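Local coordinates for protein antitoxin phd (Enterobacteria phage P1, PDB 3HS2) that neutralises the cognate toxin Doc of the phage P1 plasmid-addiction system and binds DNA as a homodimeric transcriptional repressor, at residues A[37-40]-A[41-45]; A[14-17]-A[18-22]. All coordinates share one frame; numbering follows the deposited sequence.

Contact 1. Residues A[37-40]-A[41-45]; sequences VIVS and KATFE
Two hydrogen bonds join Ser40 to the first turn of the helix that follows it. Thr43 N donates to Ser40 OG at 3.0 Å, with an N-H...O angle of 164°. Phe44 N donates to Ser40 O, also at 3.0 Å, an i to i+4 bond at the start of the helix. One residue therefore receives two backbone N-H groups of the first turn, one on its hydroxyl and one on its carbonyl. The hydroxyl of Thr43 lies close as well, with OG1 3.0 Å from Ser40 OG. This is an N-cap at a strand-to-helix junction: strand 36-40 ends where helix 41-55 begins, and the short segments run at 96° to each other. The strand pairs antiparallel with a strand of the second subunit, so the sheet continues across the dimer. Apolar contacts come from Val39, whose two methyls divide the work. CG1 meets Phe44 CB at 3.9 Å. A chi1 of 58° sets CG1 between the backbone N and the carbonyl carbon and leaves CG2 anti to N; CG2 meets Thr43 CG2 at 4.0 Å. Phe44 packs on Val37 of the second subunit. Lys41 extends its chain to a salt bridge with Glu27 of that subunit.

Contact 2. Residues A[14-17]-A[18-22]; sequences SEVL and NNVEA
Val16 and Val20 stand one turn apart on helix 13-21, a short alpha-helix beside the sheet. Four successive i to i+4 backbone hydrogen bonds hold these two turns, from Asn18 N to Ser14 O through to Glu21 N to Leu17 O. The valines form the buried, close part. Val20 CG2 sits 3.3 Å from Val16 O, which also accepts from Val20 N at 3.0 Å. Their methyls meet more loosely, CG1 of Val16 to CG2 of Val20 at 4.4 Å. On the sheet side, Leu17 and Val20 both reach Ile38 of strand 36-40, and Leu17 also packs on Phe6 of the second subunit. The open side is polar: Glu15 and Asn19 are exposed there, and Glu15 OE2 accepts a hydrogen bond from Asn12. Asn18 and Glu21 turn to the second subunit instead. Glu21 extends its chain to a salt bridge with Arg33, and Asn18 OD1 makes a weak hydrogen bond to Arg30, both of that subunit. Both asparagines fold back over the preceding turn. Asn18 has CG beside its own backbone N (chi1 -70°), which leaves CG 3.3 Å from Ser14 O. Asn19 does the same one residue on, with CG 3.4 Å from Glu15 O.

How the contacts relate
Contact 2 comes first in the chain and lies within one helix; contact 1 joins a strand to a different helix. Their centres are 12 Å apart, with contact 1 nearer the centre of the chain. Contact 1 has one exposed residue among its six touching residues; contact 2 combines buried valines and leucine with exposed Glu15 and Asn19. They touch directly: Ile38 meets Leu17 and Val20, with Ile38 O 3.5 Å from Val20 CG2. In contact 1 a serine side chain takes up a backbone N-H at a helix start, whereas in contact 2 the hydrogen bonds across the segments are all backbone to backbone. Both reach the second subunit, contact 1 by strand pairing and a lysine, contact 2 by a glutamate facing arginine.

Contact 1. Residues A[37-40]-A[41-45]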
ATOM      1  N   VAL A  37      -6.262   1.508   0.668  1.00 37.78           N
ATOM      2  CA  VAL A  37      -5.597   1.124  -0.566  1.00 28.78           C
ATOM      3  C   VAL A  37      -6.490   0.169  -1.346  1.00 27.85           C
ATOM      4  O   VAL A  37      -7.091  -0.738  -0.774  1.00 31.71           O
ATOM      5  CB  VAL A  37      -4.233   0.454  -0.302  1.00 34.61           C
ATOM      6  CG1 VAL A  37      -3.640  -0.068  -1.601  1.00 37.77           C
ATOM      7  CG2 VAL A  37      -3.275   1.431   0.360  1.00 33.21           C
ATOM      8  N   ILE A  38      -6.594   0.391  -2.649  1.00 27.54           N
ATOM      9  CA  ILE A  38      -7.317  -0.524  -3.518  1.00 33.64           C
ATOM     10  C   ILE A  38      -6.336  -1.206  -4.461  1.00 32.77           C
ATOM     11  O   ILE A  38      -5.592  -0.544  -5.183  1.00 34.01           O
ATOM     12  CB  ILE A  38      -8.419   0.195  -4.314  1.00 26.63           C
ATOM     13  CG1 ILE A  38      -9.048  -0.750  -5.336  1.00 36.94           C
ATOM     14  CG2 ILE A  38      -7.867   1.429  -5.006  1.00 44.24           C
ATOM     15  CD1 ILE A  38     -10.335  -0.221  -5.909  1.00 55.52           C
ATOM     16  N   VAL A  39      -6.336  -2.535  -4.442  1.00 28.42           N
ATOM     17  CA  VAL A  39      -5.362  -3.318  -5.190  1.00 30.69           C
ATOM     18  C   VAL A  39      -6.031  -4.584  -5.711  1.00 33.60           C
ATOM     19  O   VAL A  39      -7.040  -5.030  -5.162  1.00 31.78           O
ATOM     20  CB  VAL A  39      -4.150  -3.677  -4.294  1.00 33.24           C
ATOM     21  CG1 VAL A  39      -4.606  -4.439  -3.062  1.00 33.19           C
ATOM     22  CG2 VAL A  39      -3.109  -4.467  -5.067  1.00 32.34           C
ATOM     23  N   SER A  40      -5.483  -5.159  -6.777  1.00 27.22           N
ATOM     24  CA  SER A  40      -6.061  -6.372  -7.337  1.00 37.66           C
ATOM     25  C   SER A  40      -6.105  -7.452  -6.265  1.00 33.20           C
ATOM     26  O   SER A  40      -5.153  -7.621  -5.501  1.00 30.24           O
ATOM     27  CB  SER A  40      -5.262  -6.866  -8.541  1.00 35.03           C
ATOM     28  OG  SER A  40      -4.376  -7.908  -8.174  1.00 39.15           O
ATOM     29  N   LYS A  41      -7.218  -8.174  -6.211  1.00 26.47           N
ATOM     30  CA  LYS A  41      -7.401  -9.214  -5.214  1.00 34.60           C
ATOM     31  C   LYS A  41      -6.317 -10.283  -5.326  1.00 36.89           C
ATOM     32  O   LYS A  41      -5.819 -10.776  -4.316  1.00 35.82           O
ATOM     33  CB  LYS A  41      -8.784  -9.851  -5.356  1.00 44.66           C
ATOM     34  CG  LYS A  41      -9.072 -10.921  -4.321  1.00 41.64           C
ATOM     35  CD  LYS A  41     -10.210 -11.818  -4.770  1.00 59.92           C
ATOM     36  CE  LYS A  41     -10.490 -12.910  -3.751  1.00 53.06           C
ATOM     37  NZ  LYS A  41     -11.568 -13.829  -4.206  1.00 67.52           N
ATOM     38  N   ALA A  42      -5.959 -10.636  -6.556  1.00 27.78           N
ATOM     39  CA  ALA A  42      -4.926 -11.638  -6.788  1.00 34.24           C
ATOM     40  C   ALA A  42      -3.607 -11.212  -6.156  1.00 31.66           C
ATOM     41  O   ALA A  42      -2.975 -11.983  -5.441  1.00 37.17           O
ATOM     42  CB  ALA A  42      -4.751 -11.878  -8.272  1.00 47.25           C
ATOM     43  N   THR A  43      -3.199  -9.977  -6.419  1.00 31.88           N
ATOM     44  CA  THR A  43      -1.976  -9.445  -5.832  1.00 37.54           C
ATOM     45  C   THR A  43      -2.028  -9.467  -4.306  1.00 34.52           C
ATOM     46  O   THR A  43      -1.083  -9.912  -3.654  1.00 30.09           O
ATOM     47  CB  THR A  43      -1.705  -8.007  -6.308  1.00 33.69           C
ATOM     48  OG1 THR A  43      -1.421  -8.016  -7.712  1.00 38.64           O
ATOM     49  CG2 THR A  43      -0.519  -7.417  -5.568  1.00 26.32           C
ATOM     50  N   PHE A  44      -3.134  -8.991  -3.741  1.00 32.56           N
ATOM     51  CA  PHE A  44      -3.280  -8.925  -2.289  1.00 30.35           C
ATOM     52  C   PHE A  44      -3.242 -10.314  -1.658  1.00 34.91           C
ATOM     53  O   PHE A  44      -2.606 -10.516  -0.620  1.00 30.35           O
ATOM     54  CB  PHE A  44      -4.573  -8.202  -1.907  1.00 33.74           C
ATOM     55  CG  PHE A  44      -4.710  -7.943  -0.434  1.00 36.62           C
ATOM     56  CD1 PHE A  44      -3.740  -7.233   0.246  1.00 40.33           C
ATOM     57  CD2 PHE A  44      -5.815  -8.397   0.268  1.00 51.39           C
ATOM     58  CE1 PHE A  44      -3.860  -6.991   1.594  1.00 38.12           C
ATOM     59  CE2 PHE A  44      -5.940  -8.153   1.619  1.00 45.99           C
ATOM     60  CZ  PHE A  44      -4.960  -7.449   2.280  1.00 39.52           C
ATOM     61  N   GLU A  45      -3.929 -11.265  -2.282  1.00 31.87           N
ATOM     62  CA  GLU A  45      -3.925 -12.646  -1.809  1.00 39.83           C
ATOM     63  C   GLU A  45      -2.504 -13.198  -1.795  1.00 30.47           C
ATOM     64  O   GLU A  45      -2.095 -13.872  -0.852  1.00 30.84           O
ATOM     65  CB  GLU A  45      -4.806 -13.524  -2.702  1.00 43.69           C
ATOM     66  CG  GLU A  45      -6.295 -13.237  -2.602  1.00 49.07           C
ATOM     67  CD  GLU A  45      -6.898 -13.697  -1.288  1.00 70.56           C
ATOM     68  OE1 GLU A  45      -6.134 -13.935  -0.328  1.00 66.52           O
ATOM     69  OE2 GLU A  45      -8.139 -13.821  -1.216  1.00 76.86           O
TER

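Contact 2. Residues A[14-17]-A[18-22]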
ATOM      1  N   SER A  14     -14.606   3.514 -12.069  1.00 30.32           N
ATOM      2  CA  SER A  14     -14.379   2.583 -13.172  1.00 34.85           C
ATOM      3  C   SER A  14     -12.948   2.690 -13.694  1.00 32.36           C
ATOM      4  O   SER A  14     -12.247   1.687 -13.827  1.00 32.63           O
ATOM      5  CB  SER A  14     -15.367   2.833 -14.314  1.00 31.60           C
ATOM      6  OG  SER A  14     -16.662   2.373 -13.978  1.00 46.13           O
ATOM      7  N   GLU A  15     -12.522   3.912 -13.987  1.00 29.51           N
ATOM      8  CA  GLU A  15     -11.153   4.158 -14.432  1.00 42.98           C
ATOM      9  C   GLU A  15     -10.133   3.790 -13.347  1.00 29.81           C
ATOM     10  O   GLU A  15      -9.013   3.384 -13.650  1.00 40.78           O
ATOM     11  CB  GLU A  15     -10.992   5.614 -14.890  1.00 29.64           C
ATOM     12  CG  GLU A  15     -12.020   6.564 -14.279  1.00 52.75           C
ATOM     13  CD  GLU A  15     -12.149   7.877 -15.035  1.00 68.23           C
ATOM     14  OE1 GLU A  15     -11.108   8.495 -15.343  1.00 73.31           O
ATOM     15  OE2 GLU A  15     -13.294   8.295 -15.316  1.00 55.83           O
ATOM     16  N   VAL A  16     -10.535   3.916 -12.087  1.00 36.57           N
ATOM     17  CA  VAL A  16      -9.682   3.524 -10.968  1.00 39.52           C
ATOM     18  C   VAL A  16      -9.498   2.009 -10.924  1.00 32.70           C
ATOM     19  O   VAL A  16      -8.392   1.512 -10.708  1.00 31.16           O
ATOM     20  CB  VAL A  16     -10.266   3.987  -9.622  1.00 35.83           C
ATOM     21  CG1 VAL A  16      -9.580   3.272  -8.473  1.00 30.13           C
ATOM     22  CG2 VAL A  16     -10.153   5.504  -9.479  1.00 27.42           C
ATOM     23  N   LEU A  17     -10.589   1.281 -11.130  1.00 23.43           N
ATOM     24  CA  LEU A  17     -10.554  -0.176 -11.113  1.00 28.43           C
ATOM     25  C   LEU A  17      -9.809  -0.735 -12.326  1.00 32.79           C
ATOM     26  O   LEU A  17      -9.155  -1.774 -12.236  1.00 33.43           O
ATOM     27  CB  LEU A  17     -11.969  -0.746 -11.023  1.00 31.09           C
ATOM     28  CG  LEU A  17     -12.641  -0.569  -9.661  1.00 45.66           C
ATOM     29  CD1 LEU A  17     -14.056  -1.102  -9.683  1.00 31.35           C
ATOM     30  CD2 LEU A  17     -11.823  -1.270  -8.596  1.00 47.27           C
ATOM     31  N   ASN A  18      -9.911  -0.044 -13.458  1.00 31.73           N
ATOM     32  CA  ASN A  18      -9.128  -0.402 -14.630  1.00 35.69           C
ATOM     33  C   ASN A  18      -7.640  -0.271 -14.320  1.00 33.02           C
ATOM     34  O   ASN A  18      -6.868  -1.204 -14.535  1.00 36.06           O
ATOM     35  CB  ASN A  18      -9.513   0.468 -15.829  1.00 32.51           C
ATOM     36  CG  ASN A  18     -10.903   0.149 -16.360  1.00 40.97           C
ATOM     37  OD1 ASN A  18     -11.424  -0.946 -16.153  1.00 37.09           O
ATOM     38  ND2 ASN A  18     -11.505   1.105 -17.052  1.00 34.27           N
ATOM     39  N   ASN A  19      -7.248   0.886 -13.796  1.00 32.92           N
ATOM     40  CA  ASN A  19      -5.869   1.112 -13.373  1.00 39.48           C
ATOM     41  C   ASN A  19      -5.364   0.011 -12.441  1.00 40.20           C
ATOM     42  O   ASN A  19      -4.290  -0.544 -12.655  1.00 37.76           O
ATOM     43  CB  ASN A  19      -5.730   2.479 -12.695  1.00 42.09           C
ATOM     44  CG  ASN A  19      -5.636   3.622 -13.692  1.00 52.86           C
ATOM     45  OD1 ASN A  19      -5.436   3.404 -14.886  1.00 46.67           O
ATOM     46  ND2 ASN A  19      -5.773   4.847 -13.202  1.00 46.59           N
ATOM     47  N   VAL A  20      -6.151  -0.303 -11.414  1.00 37.35           N
ATOM     48  CA  VAL A  20      -5.785  -1.328 -10.439  1.00 31.70           C
ATOM     49  C   VAL A  20      -5.614  -2.703 -11.084  1.00 32.25           C
ATOM     50  O   VAL A  20      -4.663  -3.422 -10.781  1.00 30.82           O
ATOM     51  CB  VAL A  20      -6.830  -1.440  -9.314  1.00 33.82           C
ATOM     52  CG1 VAL A  20      -6.591  -2.693  -8.495  1.00 28.56           C
ATOM     53  CG2 VAL A  20      -6.803  -0.203  -8.429  1.00 28.94           C
ATOM     54  N   GLU A  21      -6.537  -3.068 -11.969  1.00 31.94           N
ATOM     55  CA  GLU A  21      -6.460  -4.354 -12.653  1.00 40.79           C
ATOM     56  C   GLU A  21      -5.175  -4.475 -13.467  1.00 42.48           C
ATOM     57  O   GLU A  21      -4.648  -5.571 -13.653  1.00 41.40           O
ATOM     58  CB  GLU A  21      -7.678  -4.568 -13.560  1.00 42.48           C
ATOM     59  CG  GLU A  21      -7.457  -5.625 -14.632  1.00 40.76           C
ATOM     60  CD  GLU A  21      -8.730  -6.008 -15.361  1.00 60.97           C
ATOM     61  OE1 GLU A  21      -8.636  -6.425 -16.534  1.00 65.80           O
ATOM     62  OE2 GLU A  21      -9.820  -5.897 -14.762  1.00 66.44           O
ATOM     63  N   ALA A  22      -4.676  -3.342 -13.947  1.00 39.42           N
ATOM     64  CA  ALA A  22      -3.462  -3.326 -14.750  1.00 47.78           C
ATOM     65  C   ALA A  22      -2.211  -3.291 -13.877  1.00 47.11           C
ATOM     66  O   ALA A  22      -1.114  -3.016 -14.365  1.00 59.52           O
ATOM     67  CB  ALA A  22      -3.476  -2.147 -15.717  1.00 40.06           C
TER